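Local coordinates for protein Two-component response regulator, LuxR family (Aurantimonas sp., PDB 3CZ5) that probably binds DNA to regulate transcription through a separate domain, under the control of a receiver domain that is probably phosphorylated, at residues Val11-Ile16 with Leu59-Pro64; Arg81-Thr86 with Gly104-Ser109. One frame throughout, in Å; residues are numbered along the deposited sequence.

Overall arrangement
Contact 2 is sheet core and contact 1 is loop surface at the C-terminal ends of the strands. Contact 2 lies close to the centre of the chain and is buried: two neighbouring strands share backbone hydrogen bonds and pack apolar side chains on both faces of the sheet. Contact 1 sits farther out and is only partly buried, where two loops that follow strands 6-11 and 54-57 come together without a hydrogen bond between them, through one aspartate against a proline and a leucine, and a valine-leucine methyl contact. Their centres are about 13 Å apart, yet they meet where L59 packs on T86 and Y105, and one phosphate ion is held jointly by backbone N-H groups of 59-64 and by T86 and K108.

Contact 1: residues Val11-Ile16 with Leu59-Pro64; sequences VDDHPI and LTLPGP. With PO4 (phosphate ion), chain F; PO4 (phosphate ion), chain E.
D13 and L61 mark the closest backbone approach of two loops, with CA atoms 6.4 Å apart. The 11-16 segment leaves strand 6-11, passes through H14 as N-cap and enters helix 15-25, while 59-64 runs irregularly from strand 54-57 toward helix 66-76. No hydrogen bond crosses between them, and side chains do the joining. D13 brings CB alongside the P62 ring, 3.5 Å from its CD, the two side chains running in opposite directions past each other. Its chi1 of 44° sets CG between the backbone N and the carbonyl carbon, which brings the carboxylate carbon beside P62 CD; OD1 then lies 3.3 Å from T60 O, an approach of two acceptors. L61 uses both methyls: CD2 stands 3.7 Å from D13 OD1, and CD1 meets V11 CG1 at 3.9 Å, the two side chains crossing at about a right angle. On the 59-64 side, the N-H groups of L59 (2.8 Å) and T60 (3.1 Å) both point to O3 of a phosphate, probably from the crystallisation liquor. D12 OD1 accepts a weak bond from H14 N and, like D13 OD1, lies close to D58, the predicted phosphorylation site. With an alanine at D13, the P62 ring would probably lose its neighbour and the acidic cluster one of its carboxylates. This clustering of two acids, the aspartate and the carbonyl two residues beyond it is characteristic of the receiver-domain acidic pocket, consistent with the magnesium site of CheY relatives, although the group bound here is a phosphate rather than a metal.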
loop_
_atom_site.group_PDB
_atom_site.type_symbol
_atom_site.label_atom_id
_atom_site.label_comp_id
_atom_site.label_asym_id
_atom_site.label_seq_id
_atom_site.Cartn_x
_atom_site.Cartn_y
_atom_site.Cartn_z
ATOM N N VAL A 11 4.648 -5.491 3.218
ATOM C CA VAL A 11 3.980 -6.727 3.496
ATOM C C VAL A 11 3.760 -7.265 2.126
ATOM O O VAL A 11 3.018 -6.686 1.391
ATOM C CB VAL A 11 2.628 -6.398 4.130
ATOM C CG1 VAL A 11 1.776 -7.620 4.355
ATOM C CG2 VAL A 11 2.836 -5.618 5.428
ATOM N N ASP A 12 4.455 -8.333 1.795
ATOM C CA ASP A 12 4.411 -9.032 0.535
ATOM C C ASP A 12 4.851 -10.473 0.866
ATOM O O ASP A 12 5.741 -10.683 1.671
ATOM C CB ASP A 12 5.468 -8.417 -0.324
ATOM C CG ASP A 12 5.297 -8.731 -1.747
ATOM O OD1 ASP A 12 4.484 -9.608 -2.050
ATOM O OD2 ASP A 12 5.943 -8.065 -2.581
ATOM N N ASP A 13 4.230 -11.476 0.297
ATOM C CA ASP A 13 4.677 -12.866 0.493
ATOM C C ASP A 13 5.684 -13.267 -0.580
ATOM O O ASP A 13 5.988 -14.401 -0.710
ATOM C CB ASP A 13 3.463 -13.805 0.382
ATOM C CG ASP A 13 2.537 -13.438 -0.809
ATOM O OD1 ASP A 13 2.144 -12.249 -1.009
ATOM O OD2 ASP A 13 2.223 -14.372 -1.578
ATOM N N HIS A 14 6.146 -12.313 -1.380
ATOM C CA HIS A 14 7.090 -12.597 -2.417
ATOM C C HIS A 14 8.505 -12.076 -2.017
ATOM O O HIS A 14 9.003 -10.984 -2.389
ATOM C CB HIS A 14 6.540 -12.059 -3.761
ATOM C CG HIS A 14 5.450 -12.931 -4.337
ATOM N ND1 HIS A 14 5.701 -13.979 -5.204
ATOM C CD2 HIS A 14 4.103 -12.849 -4.227
ATOM C CE1 HIS A 14 4.559 -14.506 -5.582
ATOM N NE2 HIS A 14 3.578 -13.835 -5.010
ATOM N N PRO A 15 9.170 -12.891 -1.244
ATOM C CA PRO A 15 10.347 -12.502 -0.499
ATOM C C PRO A 15 11.368 -11.830 -1.378
ATOM O O PRO A 15 11.903 -10.820 -0.989
ATOM C CB PRO A 15 10.854 -13.811 0.051
ATOM C CG PRO A 15 10.160 -14.883 -0.784
ATOM C CD PRO A 15 8.879 -14.325 -1.228
ATOM N N ILE A 16 11.609 -12.312 -2.583
ATOM C CA ILE A 16 12.591 -11.624 -3.427
ATOM C C ILE A 16 12.105 -10.388 -4.179
ATOM O O ILE A 16 12.788 -9.369 -4.179
ATOM C CB ILE A 16 13.168 -12.587 -4.388
ATOM C CG1 ILE A 16 13.542 -13.835 -3.573
ATOM C CG2 ILE A 16 14.366 -11.961 -5.166
ATOM C CD1 ILE A 16 14.395 -14.677 -4.368
ATOM N N LEU A 59 -2.414 -6.864 -2.357
ATOM C CA LEU A 59 -3.821 -7.070 -2.182
ATOM C C LEU A 59 -3.998 -8.552 -1.862
ATOM O O LEU A 59 -4.952 -8.975 -1.195
ATOM C CB LEU A 59 -4.497 -6.755 -3.483
ATOM C CG LEU A 59 -6.002 -6.956 -3.474
ATOM C CD1 LEU A 59 -6.700 -5.824 -2.711
ATOM C CD2 LEU A 59 -6.430 -6.970 -4.952
ATOM N N THR A 60 -3.045 -9.339 -2.330
ATOM C CA THR A 60 -3.175 -10.749 -2.289
ATOM C C THR A 60 -2.136 -11.286 -1.349
ATOM O O THR A 60 -0.925 -11.052 -1.555
ATOM C CB THR A 60 -3.008 -11.367 -3.660
ATOM O OG1 THR A 60 -3.902 -10.716 -4.551
ATOM C CG2 THR A 60 -3.410 -12.809 -3.609
ATOM N N LEU A 61 -2.601 -12.033 -0.332
ATOM C CA LEU A 61 -1.714 -12.500 0.706
ATOM C C LEU A 61 -2.049 -13.924 1.100
ATOM O O LEU A 61 -3.217 -14.336 1.051
ATOM C CB LEU A 61 -1.847 -11.561 1.901
ATOM C CG LEU A 61 -1.233 -10.159 1.826
ATOM C CD1 LEU A 61 -1.481 -9.438 3.127
ATOM C CD2 LEU A 61 0.226 -10.442 1.624
ATOM N N PRO A 62 -1.021 -14.705 1.474
ATOM C CA PRO A 62 -1.367 -16.047 1.938
ATOM C C PRO A 62 -2.153 -15.806 3.256
ATOM O O PRO A 62 -1.589 -15.241 4.249
ATOM C CB PRO A 62 -0.019 -16.746 2.103
ATOM C CG PRO A 62 0.947 -15.624 2.397
ATOM C CD PRO A 62 0.345 -14.300 1.839
ATOM N N GLY A 63 -3.437 -16.185 3.248
ATOM C CA GLY A 63 -4.360 -15.840 4.327
ATOM C C GLY A 63 -5.255 -14.710 3.861
ATOM O O GLY A 63 -5.529 -14.542 2.675
ATOM N N PRO A 64 -5.684 -13.874 4.781
ATOM C CA PRO A 64 -6.399 -12.643 4.479
ATOM C C PRO A 64 -5.533 -11.683 3.665
ATOM O O PRO A 64 -4.268 -11.654 3.802
ATOM C CB PRO A 64 -6.595 -12.013 5.864
ATOM C CG PRO A 64 -6.495 -13.131 6.827
ATOM C CD PRO A 64 -5.473 -14.067 6.225
HETATM P P PO4 F . 9.734 -14.704 -5.286
HETATM O O1 PO4 F . 8.765 -15.591 -6.013
HETATM O O2 PO4 F . 10.328 -13.616 -6.118
HETATM O O3 PO4 F . 8.656 -14.014 -4.481
HETATM O O4 PO4 F . 10.695 -15.558 -4.519
HETATM P P PO4 E . -0.441 -8.902 -5.364
HETATM O O1 PO4 E . -0.964 -9.517 -6.615
HETATM O O2 PO4 E . 0.866 -8.149 -5.477
HETATM O O3 PO4 E . -1.485 -8.029 -4.730
HETATM O O4 PO4 E . -0.375 -10.199 -4.601
#

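Contact 2: residues Arg81-Thr86 with Gly104-Ser109; sequences RILIFT and GYVTKS. With PO4 (phosphate ion), chain E.
I84 and Y105 face each other in two neighbouring parallel strands, 82-86 and 104-107, whose axes approach to 4.5 Å and whose directions differ by 19°. They are the two strands of a beta-alpha-beta crossover through helix 91-99, within the CheY-like receiver fold. Their backbones are tied by I84 N to G104 O, V106 N to I84 O (2.8 Å) and T86 N to V106 O, and the pairing carries on past the strand end with K108 N donating to T86 O. On the face shared by L83, F85 and V106, V106 spreads its two methyls: CG1 packs against CD1 and CE1 of F85, and CG2 lies 3.9 Å from L83 CD1, with helix 114-122 covering this side. On the other face, Y105 lays its ring over I84, whose CG2 sits above one ring face 4.0 Å from CE1. T86 CG2 comes obliquely to the hydroxyl end of the same ring, and Y105 OH bonds H88 O. This pair corresponds to the threonine and aromatic residue whose states are coupled in CheY, and may act likewise here. The chi1 of T86, -180°, puts OG1 opposite the backbone N, leaving CG2 for the tyrosine while OG1 bonds phosphate O3 at 2.8 Å and also accepts from H88 N. K108 crosses the F85 ring at about a right angle; its CG stands 3.8 Å from the ring centroid and 8° off the normal, a CH-pi contact over the ring face. Beyond it the lysine bends at its last torsion, and NZ, which also salt-bridges D58 OD1, hydrogen-bonds phosphate O2 at 2.7 Å.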
loop_
_atom_site.group_PDB
_atom_site.type_symbol
_atom_site.label_atom_id
_atom_site.label_comp_id
_atom_site.label_asym_id
_atom_site.label_seq_id
_atom_site.Cartn_x
_atom_site.Cartn_y
_atom_site.Cartn_z
ATOM N N ARG A 81 -1.803 4.948 7.782
ATOM C CA ARG A 81 -1.624 5.144 6.369
ATOM C C ARG A 81 -1.191 3.837 5.623
ATOM O O ARG A 81 0.004 3.447 5.654
ATOM C CB ARG A 81 -0.620 6.278 6.158
ATOM C CG ARG A 81 -1.181 7.623 6.450
ATOM C CD ARG A 81 -0.101 8.578 6.827
ATOM N NE ARG A 81 -0.463 9.990 6.518
ATOM C CZ ARG A 81 0.166 11.094 6.996
ATOM N NH1 ARG A 81 1.195 10.957 7.853
ATOM N NH2 ARG A 81 -0.241 12.314 6.636
ATOM N N ILE A 82 -2.129 3.190 4.927
ATOM C CA ILE A 82 -1.788 2.012 4.130
ATOM C C ILE A 82 -1.869 2.205 2.617
ATOM O O ILE A 82 -2.878 2.703 2.118
ATOM C CB ILE A 82 -2.724 0.796 4.474
ATOM C CG1 ILE A 82 -2.632 0.426 5.960
ATOM C CG2 ILE A 82 -2.396 -0.420 3.588
ATOM C CD1 ILE A 82 -3.644 1.109 6.755
ATOM N N LEU A 83 -0.845 1.778 1.873
ATOM C CA LEU A 83 -0.837 1.869 0.403
ATOM C C LEU A 83 -1.005 0.471 -0.152
ATOM O O LEU A 83 -0.123 -0.357 -0.013
ATOM C CB LEU A 83 0.476 2.449 -0.062
ATOM C CG LEU A 83 0.898 2.280 -1.526
ATOM C CD1 LEU A 83 -0.065 2.857 -2.466
ATOM C CD2 LEU A 83 2.136 3.086 -1.894
ATOM N N ILE A 84 -2.148 0.129 -0.715
ATOM C CA ILE A 84 -2.198 -1.153 -1.381
ATOM C C ILE A 84 -1.386 -1.024 -2.664
ATOM O O ILE A 84 -1.554 -0.003 -3.416
ATOM C CB ILE A 84 -3.514 -1.513 -1.866
ATOM C CG1 ILE A 84 -4.499 -1.782 -0.719
ATOM C CG2 ILE A 84 -3.275 -2.766 -2.701
ATOM C CD1 ILE A 84 -3.891 -2.116 0.623
ATOM N N PHE A 85 -0.506 -2.013 -2.907
ATOM C CA PHE A 85 0.391 -2.084 -4.069
ATOM C C PHE A 85 0.191 -3.449 -4.653
ATOM O O PHE A 85 0.443 -4.447 -3.983
ATOM C CB PHE A 85 1.813 -2.022 -3.644
ATOM C CG PHE A 85 2.783 -1.770 -4.769
ATOM C CD1 PHE A 85 2.399 -1.063 -5.934
ATOM C CD2 PHE A 85 4.112 -2.186 -4.666
ATOM C CE1 PHE A 85 3.321 -0.812 -6.947
ATOM C CE2 PHE A 85 4.998 -1.947 -5.686
ATOM C CZ PHE A 85 4.612 -1.242 -6.793
ATOM N N THR A 86 -0.292 -3.507 -5.889
ATOM C CA THR A 86 -0.801 -4.764 -6.369
ATOM C C THR A 86 -0.736 -4.962 -7.906
ATOM O O THR A 86 -0.543 -4.077 -8.707
ATOM C CB THR A 86 -2.236 -4.892 -5.923
ATOM O OG1 THR A 86 -2.737 -6.139 -6.391
ATOM C CG2 THR A 86 -3.029 -3.781 -6.530
ATOM N N GLY A 104 -4.205 4.641 -0.493
ATOM C CA GLY A 104 -3.557 4.636 -1.819
ATOM C C GLY A 104 -3.784 3.294 -2.503
ATOM O O GLY A 104 -3.876 2.270 -1.857
ATOM N N TYR A 105 -3.908 3.242 -3.818
ATOM C CA TYR A 105 -4.019 1.908 -4.418
ATOM C C TYR A 105 -3.259 2.041 -5.685
ATOM O O TYR A 105 -3.671 2.815 -6.568
ATOM C CB TYR A 105 -5.446 1.587 -4.705
ATOM C CG TYR A 105 -5.667 0.238 -5.206
ATOM C CD1 TYR A 105 -6.261 -0.734 -4.430
ATOM C CD2 TYR A 105 -5.269 -0.093 -6.456
ATOM C CE1 TYR A 105 -6.463 -2.002 -4.915
ATOM C CE2 TYR A 105 -5.466 -1.371 -6.962
ATOM C CZ TYR A 105 -6.068 -2.318 -6.197
ATOM O OH TYR A 105 -6.260 -3.576 -6.769
ATOM N N VAL A 106 -2.108 1.346 -5.755
ATOM C CA VAL A 106 -1.176 1.513 -6.883
ATOM C C VAL A 106 -0.944 0.187 -7.601
ATOM O O VAL A 106 -0.972 -0.838 -6.946
ATOM C CB VAL A 106 0.119 2.046 -6.387
ATOM C CG1 VAL A 106 1.204 1.638 -7.292
ATOM C CG2 VAL A 106 0.029 3.593 -6.292
ATOM N N THR A 107 -0.782 0.161 -8.924
ATOM C CA THR A 107 -0.607 -1.123 -9.590
ATOM C C THR A 107 0.853 -1.432 -9.960
ATOM O O THR A 107 1.616 -0.586 -10.358
ATOM C CB THR A 107 -1.470 -1.323 -10.822
ATOM O OG1 THR A 107 -1.058 -0.431 -11.878
ATOM C CG2 THR A 107 -2.877 -1.115 -10.447
ATOM N N LYS A 108 1.216 -2.691 -9.807
ATOM C CA LYS A 108 2.567 -3.128 -9.943
ATOM C C LYS A 108 3.092 -3.077 -11.375
ATOM O O LYS A 108 4.296 -3.115 -11.571
ATOM C CB LYS A 108 2.701 -4.527 -9.389
ATOM C CG LYS A 108 2.880 -4.516 -7.902
ATOM C CD LYS A 108 3.085 -5.895 -7.298
ATOM C CE LYS A 108 3.623 -5.687 -5.924
ATOM N NZ LYS A 108 3.094 -6.709 -5.077
ATOM N N SER A 109 2.219 -2.976 -12.370
ATOM C CA SER A 109 2.719 -2.783 -13.710
ATOM C C SER A 109 2.565 -1.352 -14.126
ATOM O O SER A 109 2.521 -1.082 -15.329
ATOM C CB SER A 109 1.971 -3.658 -14.700
ATOM O OG SER A 109 0.580 -3.723 -14.373
HETATM P P PO4 E . -0.441 -8.902 -5.364
HETATM O O1 PO4 E . -0.964 -9.517 -6.615
HETATM O O2 PO4 E . 0.866 -8.149 -5.477
HETATM O O3 PO4 E . -1.485 -8.029 -4.730
HETATM O O4 PO4 E . -0.375 -10.199 -4.601
#